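Local coordinates for lovastatin nonaketide synthase mokA (Monascus pilosus, PDB 6AD3), which catalyses the iterative nine-step formation of the polyketide in monacolin K (lovastatin) biosynthesis and is represented here by its condensation domain, at residues A334-L339 with R378-H383; R317-K322 with M512-K517; V468-S473 with E501-I506; Q82-R87 with V406-L411. The protein carries 1 engineered substitution. One frame throughout, in Å; residues are numbered along the deposited sequence.

Contact 1: residues A334-L339 with R378-H383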
# COMPACT_ATOMS: atom_id res chain seq x y z
N ALA A 334 -16.24 -9.71 4.09
CA ALA A 334 -17.24 -9.26 3.19
C ALA A 334 -16.66 -9.08 1.76
O ALA A 334 -17.31 -9.39 0.76
CB ALA A 334 -17.85 -7.97 3.72
N TYR A 335 -15.42 -8.63 1.68
CA TYR A 335 -14.73 -8.49 0.40
C TYR A 335 -14.56 -9.86 -0.25
O TYR A 335 -14.86 -10.02 -1.44
CB TYR A 335 -13.37 -7.83 0.64
CG TYR A 335 -12.48 -7.68 -0.55
CD1 TYR A 335 -12.87 -6.93 -1.62
CD2 TYR A 335 -11.15 -7.99 -0.45
CE1 TYR A 335 -11.97 -6.62 -2.64
CE2 TYR A 335 -10.24 -7.69 -1.45
CZ TYR A 335 -10.67 -7.03 -2.56
OH TYR A 335 -9.75 -6.72 -3.57
N HIS A 336 -14.13 -10.85 0.54
CA HIS A 336 -14.01 -12.20 0.04
C HIS A 336 -15.34 -12.71 -0.49
O HIS A 336 -15.40 -13.30 -1.58
CB HIS A 336 -13.49 -13.13 1.13
CG HIS A 336 -13.64 -14.57 0.79
ND1 HIS A 336 -14.68 -15.34 1.27
CD2 HIS A 336 -13.00 -15.33 -0.13
CE1 HIS A 336 -14.65 -16.53 0.69
NE2 HIS A 336 -13.64 -16.55 -0.17
N VAL A 337 -16.42 -12.51 0.29
CA VAL A 337 -17.75 -12.99 -0.15
C VAL A 337 -18.20 -12.36 -1.47
O VAL A 337 -18.64 -13.05 -2.36
CB VAL A 337 -18.81 -12.73 0.91
CG1 VAL A 337 -20.20 -13.03 0.37
CG2 VAL A 337 -18.51 -13.56 2.16
N LEU A 338 -17.94 -11.06 -1.65
CA LEU A 338 -18.32 -10.41 -2.86
C LEU A 338 -17.50 -10.92 -4.04
O LEU A 338 -18.02 -11.16 -5.13
CB LEU A 338 -18.18 -8.90 -2.70
CG LEU A 338 -18.57 -8.10 -3.93
CD1 LEU A 338 -19.98 -8.45 -4.40
CD2 LEU A 338 -18.46 -6.62 -3.62
N LEU A 339 -16.20 -11.11 -3.83
CA LEU A 339 -15.35 -11.62 -4.88
C LEU A 339 -15.82 -13.01 -5.31
O LEU A 339 -15.84 -13.33 -6.50
CB LEU A 339 -13.91 -11.67 -4.45
CG LEU A 339 -13.22 -10.30 -4.31
CD1 LEU A 339 -11.89 -10.45 -3.58
CD2 LEU A 339 -12.99 -9.69 -5.65
N ARG A 378 -9.95 -21.26 0.24
CA ARG A 378 -10.04 -22.37 -0.71
C ARG A 378 -11.32 -23.21 -0.74
O ARG A 378 -11.76 -23.60 -1.82
CB ARG A 378 -8.83 -23.28 -0.64
CG ARG A 378 -8.80 -24.22 0.50
CD ARG A 378 -7.69 -25.24 0.26
NE ARG A 378 -6.47 -24.83 0.94
CZ ARG A 378 -5.24 -25.09 0.52
NH1 ARG A 378 -4.22 -24.71 1.25
NH2 ARG A 378 -5.05 -25.78 -0.61
N ASN A 379 -11.77 -23.71 0.40
CA ASN A 379 -12.75 -24.82 0.36
C ASN A 379 -14.17 -24.26 0.50
O ASN A 379 -14.87 -24.59 1.42
CB ASN A 379 -12.46 -25.86 1.47
CG ASN A 379 -11.40 -26.91 1.05
OD1 ASN A 379 -11.58 -27.63 0.07
ND2 ASN A 379 -10.33 -27.02 1.82
N PHE A 380 -14.53 -23.32 -0.38
CA PHE A 380 -15.65 -22.38 -0.12
C PHE A 380 -17.06 -22.98 -0.01
O PHE A 380 -17.56 -23.61 -0.95
CB PHE A 380 -15.68 -21.34 -1.21
CG PHE A 380 -16.70 -20.27 -0.99
CD1 PHE A 380 -16.61 -19.42 0.10
CD2 PHE A 380 -17.72 -20.07 -1.91
CE1 PHE A 380 -17.53 -18.39 0.27
CE2 PHE A 380 -18.67 -19.10 -1.71
CZ PHE A 380 -18.53 -18.21 -0.65
N VAL A 381 -17.79 -22.55 1.02
CA VAL A 381 -19.08 -23.13 1.37
C VAL A 381 -20.13 -22.03 1.52
O VAL A 381 -20.17 -21.34 2.53
CB VAL A 381 -18.99 -23.92 2.69
CG1 VAL A 381 -20.37 -24.40 3.13
CG2 VAL A 381 -18.04 -25.10 2.55
N PRO A 382 -21.04 -21.91 0.53
CA PRO A 382 -21.93 -20.75 0.45
C PRO A 382 -23.05 -20.72 1.48
O PRO A 382 -23.68 -19.65 1.66
CB PRO A 382 -22.53 -20.86 -0.96
CG PRO A 382 -22.46 -22.30 -1.28
CD PRO A 382 -21.21 -22.80 -0.63
N HIS A 383 -23.34 -21.86 2.13
CA HIS A 383 -24.49 -21.94 3.03
C HIS A 383 -24.17 -21.62 4.50
O HIS A 383 -25.09 -21.52 5.33
CB HIS A 383 -25.16 -23.33 2.94
CG HIS A 383 -24.27 -24.46 3.35
ND1 HIS A 383 -24.03 -24.78 4.67
CD2 HIS A 383 -23.54 -25.34 2.62
CE1 HIS A 383 -23.19 -25.79 4.74
NE2 HIS A 383 -22.88 -26.15 3.50
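His336 and Phe380 meet ring to ring where helix 327-343 faces the loop that leaves strand 371-377, an outermost strand of the six-stranded mixed sheet in the second half of this condensation domain. Such domains are built from two lobes with the chloramphenicol acetyltransferase fold, and the contact joins a helix of this half to a loop at the sheet margin. From its CB, which points to the loop, the His336 side chain runs outward with CG anti to the backbone N (chi1 167°). Beyond CG, ND1 is hydrogen-bonded to NE2 of His389, a bond that restrains rotation of the imidazole. CE1 does the touching: it lies 3.5 Å from Phe380 CE1 and equally near CD1 of that ring, so His336 CE1 meets the CD1-CE1 bond of the phenyl ring obliquely. The ring planes stand at 75° with centroids 5.3 Å apart, and the side chains pass one another in an oblique ring pair. Phe377 stacks on the His336 ring and Phe348 also meets it, making the imidazole part of a small aromatic cluster. Ser346 and Leu518 pack against Phe380, whose CG, anti to its own N, carries the ring toward the helix. At the end of the imidazole, His336 NE2 is slightly farther off, 4.1 Å from Phe380 CD1, and that carbon lies in the imidazole plane, at the ring edge.

Contact 2: residues R317-K322 with M512-K517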
# COMPACT_ATOMS: atom_id res chain seq x y z
N ARG A 317 -18.79 -2.30 13.79
CA ARG A 317 -18.02 -2.35 15.04
C ARG A 317 -18.73 -3.20 16.06
O ARG A 317 -18.11 -4.01 16.74
CB ARG A 317 -17.77 -0.95 15.60
CG ARG A 317 -16.86 -0.10 14.72
CD ARG A 317 -16.36 1.15 15.44
NE ARG A 317 -17.44 1.99 15.93
CZ ARG A 317 -18.09 2.88 15.19
NH1 ARG A 317 -17.73 3.08 13.94
NH2 ARG A 317 -19.06 3.61 15.72
N GLU A 318 -20.05 -3.06 16.15
CA GLU A 318 -20.84 -3.82 17.15
C GLU A 318 -20.78 -5.31 16.90
O GLU A 318 -20.54 -6.09 17.81
CB GLU A 318 -22.30 -3.35 17.19
CG GLU A 318 -22.43 -1.90 17.59
CD GLU A 318 -21.69 -1.59 18.89
OE1 GLU A 318 -20.56 -1.01 18.85
OE2 GLU A 318 -22.19 -2.03 19.93
N ARG A 319 -21.11 -5.71 15.67
CA ARG A 319 -21.20 -7.13 15.33
C ARG A 319 -19.78 -7.79 15.33
O ARG A 319 -19.64 -8.91 15.74
CB ARG A 319 -21.92 -7.34 13.97
CG ARG A 319 -23.37 -6.76 13.84
CD ARG A 319 -24.25 -6.81 15.09
NE ARG A 319 -24.76 -8.16 15.37
CZ ARG A 319 -25.93 -8.64 14.96
NH1 ARG A 319 -26.78 -7.89 14.23
NH2 ARG A 319 -26.22 -9.90 15.20
N SER A 320 -18.75 -7.05 14.95
CA SER A 320 -17.37 -7.51 15.07
C SER A 320 -17.02 -7.85 16.54
O SER A 320 -16.63 -8.98 16.86
CB SER A 320 -16.41 -6.48 14.50
OG SER A 320 -16.62 -6.40 13.09
N ARG A 321 -17.30 -6.93 17.43
CA ARG A 321 -17.02 -7.16 18.82
C ARG A 321 -17.77 -8.37 19.30
O ARG A 321 -17.23 -9.18 20.02
CB ARG A 321 -17.35 -5.93 19.68
CG ARG A 321 -17.03 -6.19 21.16
CD ARG A 321 -17.57 -5.11 22.09
NE ARG A 321 -17.74 -3.89 21.35
CZ ARG A 321 -18.90 -3.42 20.94
NH1 ARG A 321 -20.04 -3.91 21.42
NH2 ARG A 321 -18.92 -2.34 20.17
N LYS A 322 -19.02 -8.50 18.93
CA LYS A 322 -19.82 -9.59 19.51
C LYS A 322 -19.36 -10.94 19.01
O LYS A 322 -19.54 -11.95 19.70
CB LYS A 322 -21.30 -9.38 19.25
CG LYS A 322 -21.85 -8.17 19.96
CD LYS A 322 -23.37 -8.24 20.10
CE LYS A 322 -24.09 -7.61 18.92
NZ LYS A 322 -25.53 -7.35 19.26
N MET A 512 -26.29 -5.64 9.20
CA MET A 512 -27.70 -5.66 9.71
C MET A 512 -28.06 -7.07 10.21
O MET A 512 -28.71 -7.22 11.23
CB MET A 512 -28.64 -5.24 8.59
CG MET A 512 -30.08 -5.04 8.98
SD MET A 512 -30.30 -3.61 10.05
CE MET A 512 -30.01 -2.28 8.87
N ASN A 513 -27.62 -8.09 9.50
CA ASN A 513 -28.01 -9.47 9.81
C ASN A 513 -26.91 -10.46 9.45
O ASN A 513 -26.91 -11.01 8.33
CB ASN A 513 -29.28 -9.83 9.04
CG ASN A 513 -29.83 -11.18 9.41
OD1 ASN A 513 -29.22 -11.92 10.16
ND2 ASN A 513 -31.00 -11.50 8.87
N PRO A 514 -26.07 -10.79 10.42
CA PRO A 514 -24.96 -11.74 10.24
C PRO A 514 -25.40 -13.19 10.20
O PRO A 514 -24.59 -14.06 9.98
CB PRO A 514 -24.07 -11.53 11.47
CG PRO A 514 -24.66 -10.41 12.25
CD PRO A 514 -26.03 -10.12 11.74
N ALA A 515 -26.70 -13.44 10.35
CA ALA A 515 -27.19 -14.80 10.24
C ALA A 515 -27.46 -15.20 8.79
O ALA A 515 -27.88 -16.33 8.51
CB ALA A 515 -28.50 -14.95 11.06
N LEU A 516 -27.38 -14.23 7.89
CA LEU A 516 -27.64 -14.48 6.50
C LEU A 516 -26.56 -15.40 5.96
O LEU A 516 -25.41 -15.31 6.37
CB LEU A 516 -27.66 -13.17 5.71
CG LEU A 516 -28.84 -12.26 5.99
CD1 LEU A 516 -28.60 -10.90 5.37
CD2 LEU A 516 -30.16 -12.87 5.52
N LYS A 517 -26.90 -16.20 4.95
CA LYS A 517 -25.91 -17.08 4.31
C LYS A 517 -25.04 -16.32 3.33
O LYS A 517 -25.45 -15.28 2.78
CB LYS A 517 -26.59 -18.22 3.55
CG LYS A 517 -27.76 -18.85 4.27
CD LYS A 517 -27.35 -19.50 5.57
CE LYS A 517 -28.21 -20.73 5.86
NZ LYS A 517 -29.64 -20.46 5.53
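The guanidinium group of Arg319 lies flat against Pro514. Its plane passes 3.4 Å from Pro514 CG, which sits over the centre of one face, while CD of the same proline is 3.4 Å from Arg319 NH1. The two side chains cross at about a right angle, and the contact is one of van der Waals packing between a cationic plane and two methylenes. Arg319 NH1 also comes within 3.6 Å of Met512 O, approaching obliquely and without forming a hydrogen bond; as this carbonyl belongs to the last residue of helix 495-512, the positive charge may be favoured there electrostatically. Two bends in the arginine, at chi2 (-36°) and chi3 (-75°), shorten the chain and turn the guanidinium so that its face lies over the proline. The contact thus joins the C-terminal part of helix 310-322 to the turn that follows another helix. That turn is type I, from Asn513 to Leu516, and is reinforced by an Asx turn in which Asn513 OD1 accepts from Ala515 N at 2.9 Å, the donor tilted 34° from the carbonyl plane. Backbone hydrogen bonds between Pro514 and Gly387 and between Leu516 and Phe386 fix the turn against the start of helix 386-401. On the arginine side, Arg319 O is hydrogen-bonded to His323 ND1 just beyond the helix. Both Arg319 and Pro514 touch a crystal neighbour, which may influence the conformation of the partly exposed arginine.

Contact 3: residues V468-S473 with E501-I506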
# COMPACT_ATOMS: atom_id res chain seq x y z
N VAL A 468 -8.00 -6.51 -8.82
CA VAL A 468 -8.89 -5.77 -7.95
C VAL A 468 -8.19 -5.48 -6.63
O VAL A 468 -7.51 -6.33 -6.06
CB VAL A 468 -10.22 -6.53 -7.70
CG1 VAL A 468 -9.96 -7.91 -7.23
CG2 VAL A 468 -11.14 -5.77 -6.74
N VAL A 469 -8.24 -4.22 -6.25
CA VAL A 469 -7.62 -3.76 -5.04
C VAL A 469 -8.66 -2.94 -4.29
O VAL A 469 -9.22 -1.96 -4.83
CB VAL A 469 -6.38 -2.93 -5.29
CG1 VAL A 469 -5.76 -2.46 -3.96
CG2 VAL A 469 -5.35 -3.68 -6.13
N LEU A 470 -8.86 -3.28 -3.02
CA LEU A 470 -9.68 -2.51 -2.11
C LEU A 470 -8.76 -1.94 -1.02
O LEU A 470 -8.11 -2.70 -0.28
CB LEU A 470 -10.76 -3.39 -1.47
CG LEU A 470 -11.52 -2.78 -0.29
CD1 LEU A 470 -12.21 -1.51 -0.70
CD2 LEU A 470 -12.55 -3.75 0.27
N GLU A 471 -8.63 -0.60 -1.00
CA GLU A 471 -7.87 0.08 0.03
C GLU A 471 -8.86 0.86 0.88
O GLU A 471 -9.80 1.42 0.34
CB GLU A 471 -6.91 1.10 -0.58
CG GLU A 471 -5.88 0.52 -1.49
CD GLU A 471 -4.98 1.56 -2.09
OE1 GLU A 471 -4.40 1.30 -3.17
OE2 GLU A 471 -4.72 2.56 -1.37
N MET A 472 -8.74 0.75 2.21
CA MET A 472 -9.63 1.44 3.14
C MET A 472 -8.83 2.19 4.17
O MET A 472 -7.82 1.66 4.68
CB MET A 472 -10.46 0.44 3.93
CG MET A 472 -11.44 -0.35 3.21
SD MET A 472 -12.28 -1.34 4.46
CE MET A 472 -12.89 -0.09 5.63
N SER A 473 -9.35 3.34 4.58
CA SER A 473 -8.92 4.02 5.80
C SER A 473 -10.09 3.97 6.76
O SER A 473 -11.22 4.22 6.39
CB SER A 473 -8.53 5.48 5.52
OG SER A 473 -7.34 5.54 4.70
N GLU A 501 -20.29 -0.09 -5.04
CA GLU A 501 -21.70 -0.04 -4.65
C GLU A 501 -22.14 -1.40 -4.13
O GLU A 501 -22.90 -1.47 -3.17
CB GLU A 501 -22.57 0.39 -5.83
CG GLU A 501 -22.45 1.89 -6.13
CD GLU A 501 -23.22 2.33 -7.37
OE1 GLU A 501 -23.31 3.57 -7.56
OE2 GLU A 501 -23.55 1.48 -8.26
N SER A 502 -21.78 -2.46 -4.84
CA SER A 502 -22.12 -3.83 -4.40
C SER A 502 -21.49 -4.20 -3.06
O SER A 502 -22.10 -4.86 -2.23
CB SER A 502 -21.73 -4.86 -5.46
OG SER A 502 -22.59 -4.72 -6.58
N TYR A 503 -20.28 -3.70 -2.83
CA TYR A 503 -19.58 -3.95 -1.59
C TYR A 503 -20.24 -3.22 -0.43
O TYR A 503 -20.49 -3.81 0.63
CB TYR A 503 -18.11 -3.52 -1.75
CG TYR A 503 -17.26 -3.79 -0.53
CD1 TYR A 503 -17.10 -5.09 -0.03
CD2 TYR A 503 -16.61 -2.76 0.11
CE1 TYR A 503 -16.34 -5.34 1.10
CE2 TYR A 503 -15.87 -2.99 1.27
CZ TYR A 503 -15.71 -4.29 1.74
OH TYR A 503 -14.99 -4.52 2.89
N ILE A 504 -20.61 -1.97 -0.64
CA ILE A 504 -21.30 -1.21 0.39
C ILE A 504 -22.64 -1.86 0.72
O ILE A 504 -23.02 -2.04 1.92
CB ILE A 504 -21.49 0.26 -0.02
CG1 ILE A 504 -20.12 0.96 0.01
CG2 ILE A 504 -22.48 0.98 0.90
CD1 ILE A 504 -20.11 2.32 -0.65
N SER A 505 -23.35 -2.29 -0.32
CA SER A 505 -24.59 -3.06 -0.11
C SER A 505 -24.40 -4.31 0.74
O SER A 505 -25.18 -4.60 1.67
CB SER A 505 -25.27 -3.38 -1.46
OG SER A 505 -25.73 -2.17 -2.08
N ILE A 506 -23.35 -5.06 0.45
CA ILE A 506 -23.11 -6.31 1.15
C ILE A 506 -22.68 -6.06 2.59
O ILE A 506 -23.10 -6.79 3.49
CB ILE A 506 -22.11 -7.24 0.35
CG1 ILE A 506 -22.66 -8.66 0.29
CG2 ILE A 506 -20.72 -7.20 0.91
CD1 ILE A 506 -21.72 -9.68 -0.36
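Leu470 on the strand meets the phenol of Tyr503 on the helix. Its CG is anti to the backbone N (chi1 168°), which carries the branch toward the helix and brings one methyl, CD2, to 3.5 Å from Tyr503 CZ. The same methyl is as near to CE2 and lies 3.7 Å from the tyrosine OH, so it approaches the ring obliquely at its hydroxyl end. The leucine branch runs nearly perpendicular to the tyrosine side chain. Glu471, alternating to the other side of the sheet, forms a salt bridge with Lys485. Met472 returns to the helix side, where its SD stands 4.5 Å from Tyr503 OH, a loose contact beside the leucine. The phenol oxygen has its polar partner elsewhere: it is hydrogen-bonded to Tyr331 O, which ties the buried hydroxyl to helix 327-343 and steadies the ring, with the methyl and the thioether both on its strand-facing side. This is helix-on-sheet packing in the core of a chloramphenicol acetyltransferase-like lobe. Strand 468-473 runs between strands 435-440 and 481-487; Leu470 also packs on Phe437, Val484 and Tyr335, while Tyr503 reaches Leu482 and, on helix 327-343, Leu338.

Contact 4: residues Q82-R87 with V406-L411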
# COMPACT_ATOMS: atom_id res chain seq x y z
N GLN A 82 12.94 -4.00 -1.09
CA GLN A 82 13.52 -3.16 -2.15
C GLN A 82 13.94 -3.98 -3.37
O GLN A 82 13.74 -3.56 -4.52
CB GLN A 82 14.71 -2.38 -1.65
CG GLN A 82 14.36 -1.24 -0.71
CD GLN A 82 15.58 -0.61 -0.08
OE1 GLN A 82 16.63 -1.26 0.07
NE2 GLN A 82 15.50 0.68 0.21
N GLU A 83 14.54 -5.16 -3.14
CA GLU A 83 15.05 -5.96 -4.21
C GLU A 83 13.95 -6.45 -5.15
O GLU A 83 14.08 -6.34 -6.37
CB GLU A 83 15.85 -7.14 -3.63
CG GLU A 83 16.41 -8.08 -4.69
CD GLU A 83 17.26 -9.21 -4.10
OE1 GLU A 83 17.74 -9.11 -2.96
OE2 GLU A 83 17.35 -10.26 -4.74
N TYR A 84 12.82 -6.91 -4.59
CA TYR A 84 11.72 -7.37 -5.45
C TYR A 84 11.10 -6.17 -6.19
O TYR A 84 10.85 -6.22 -7.37
CB TYR A 84 10.64 -8.10 -4.63
CG TYR A 84 9.56 -8.73 -5.53
CD1 TYR A 84 9.84 -9.87 -6.30
CD2 TYR A 84 8.32 -8.13 -5.66
CE1 TYR A 84 8.89 -10.41 -7.14
CE2 TYR A 84 7.36 -8.64 -6.51
CZ TYR A 84 7.63 -9.79 -7.24
OH TYR A 84 6.68 -10.22 -8.12
N ALA A 85 10.97 -5.07 -5.50
CA ALA A 85 10.48 -3.87 -6.13
C ALA A 85 11.40 -3.41 -7.28
O ALA A 85 10.92 -2.98 -8.32
CB ALA A 85 10.34 -2.79 -5.08
N TRP A 86 12.70 -3.54 -7.10
CA TRP A 86 13.65 -3.21 -8.17
C TRP A 86 13.41 -4.10 -9.40
O TRP A 86 13.40 -3.62 -10.55
CB TRP A 86 15.06 -3.37 -7.64
CG TRP A 86 16.13 -3.30 -8.69
CD1 TRP A 86 17.05 -4.27 -8.99
CD2 TRP A 86 16.41 -2.20 -9.57
NE1 TRP A 86 17.90 -3.83 -9.97
CE2 TRP A 86 17.53 -2.58 -10.36
CE3 TRP A 86 15.80 -0.97 -9.81
CZ2 TRP A 86 18.04 -1.76 -11.38
CZ3 TRP A 86 16.33 -0.13 -10.81
CH2 TRP A 86 17.44 -0.54 -11.58
N ARG A 87 13.10 -5.38 -9.17
CA ARG A 87 12.82 -6.26 -10.31
C ARG A 87 11.55 -5.85 -11.02
O ARG A 87 11.49 -5.90 -12.24
CB ARG A 87 12.70 -7.71 -9.86
CG ARG A 87 13.97 -8.28 -9.27
CD ARG A 87 13.79 -9.74 -8.91
NE ARG A 87 14.76 -10.20 -7.93
CZ ARG A 87 15.97 -10.67 -8.21
NH1 ARG A 87 16.41 -10.68 -9.45
NH2 ARG A 87 16.76 -11.07 -7.24
N VAL A 406 7.66 -12.85 6.35
CA VAL A 406 8.21 -13.18 5.07
C VAL A 406 7.83 -12.15 4.00
O VAL A 406 6.66 -12.02 3.66
CB VAL A 406 7.73 -14.56 4.62
CG1 VAL A 406 8.38 -14.91 3.29
CG2 VAL A 406 8.09 -15.58 5.65
N PRO A 407 8.84 -11.45 3.43
CA PRO A 407 8.52 -10.54 2.31
C PRO A 407 7.97 -11.33 1.10
O PRO A 407 8.48 -12.40 0.78
CB PRO A 407 9.88 -9.93 1.98
CG PRO A 407 10.67 -10.01 3.25
CD PRO A 407 10.23 -11.31 3.88
N TYR A 408 6.83 -10.90 0.56
CA TYR A 408 6.09 -11.78 -0.39
C TYR A 408 6.95 -12.11 -1.63
O TYR A 408 6.83 -13.19 -2.20
CB TYR A 408 4.75 -11.20 -0.79
CG TYR A 408 4.83 -10.05 -1.76
CD1 TYR A 408 5.12 -8.77 -1.32
CD2 TYR A 408 4.53 -10.23 -3.07
CE1 TYR A 408 5.18 -7.69 -2.20
CE2 TYR A 408 4.61 -9.16 -3.98
CZ TYR A 408 4.86 -7.88 -3.50
OH TYR A 408 4.98 -6.87 -4.43
N GLY A 409 7.84 -11.19 -2.03
CA GLY A 409 8.71 -11.44 -3.19
C GLY A 409 9.62 -12.64 -2.98
O GLY A 409 9.92 -13.39 -3.92
N VAL A 410 10.05 -12.88 -1.74
CA VAL A 410 10.84 -14.10 -1.53
C VAL A 410 10.02 -15.36 -1.60
O VAL A 410 10.45 -16.34 -2.23
CB VAL A 410 11.89 -14.09 -0.37
CG1 VAL A 410 11.98 -12.83 0.39
CG2 VAL A 410 11.89 -15.37 0.46
N LEU A 411 8.76 -15.29 -1.20
CA LEU A 411 7.82 -16.42 -1.44
C LEU A 411 7.60 -16.66 -2.91
O LEU A 411 7.65 -17.80 -3.41
CB LEU A 411 6.48 -16.17 -0.77
CG LEU A 411 5.49 -17.31 -0.88
CD1 LEU A 411 6.01 -18.56 -0.19
CD2 LEU A 411 4.14 -16.92 -0.33
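Tyr408 N, at the start of a helix whose first two residues meet Tyr84, is hydrogen-bonded to Asn371 OD1, and ND2 of the same asparagine bonds Val406 O. This side chain grips the backbone on either side of Pro407, the N-cap residue, and holds it at the start of helix 408-414. Against that first turn packs the ring of Tyr84 from helix 80-91. Gly409 CA lies over one ring face, 3.6 Å above the plane and offset toward the rim, in a CH-pi contact with the centroid at 3.9 Å, 22° off the ring normal. Because Gly409 has no side chain, the two backbones come close, with Tyr84 CA 5.5 Å from Gly409 CA. Tyr408 takes the edge instead: its OH lies near the plane of the Tyr84 ring, 3.6 Å from CE2. The CG of Tyr408 sits between the backbone N and the carbonyl carbon (chi1 74°), and this brings the phenol end of a side chain that leaves the backbone alongside the other helix to the Tyr84 rim. The planes of the two phenols stand at 68°, with centroids 5.3 Å apart, an oblique pair. This surface packing joins the first helix of the condensation domain to one in its second half. Glu83 forms salt bridges with Arg87, through a weak hydrogen bond, and with Arg247 of helix 239-251. Tyr84 also touches Pro420, while Val406 and Leu411 meet helix 256-266, so the start of helix 408-414 lies between that helix and helix 80-91.

How the contacts relate
From the N terminus, the chain first supplies 82-87, whose partner 406-411 comes over 300 residues later; contact 4 ties the first helix to one in the second half of the domain. Within that span contact 2 opens at 317-322, then contact 1 opens and closes inside the loops of both, linking helix 327-343 to the loop after strand 371-377. Contact 4 closes next, so it crosses contact 2. Contact 3 follows, joining strand 468-473 to helix 495-512, and is enclosed by contact 2, which closes last, tying helix 310-322 to the turn after helix 495-512. Contacts 1 and 3 touch through Tyr335, Leu338 and Tyr503, whereas contact 4 lies about 27 Å from contact 3, centre to centre.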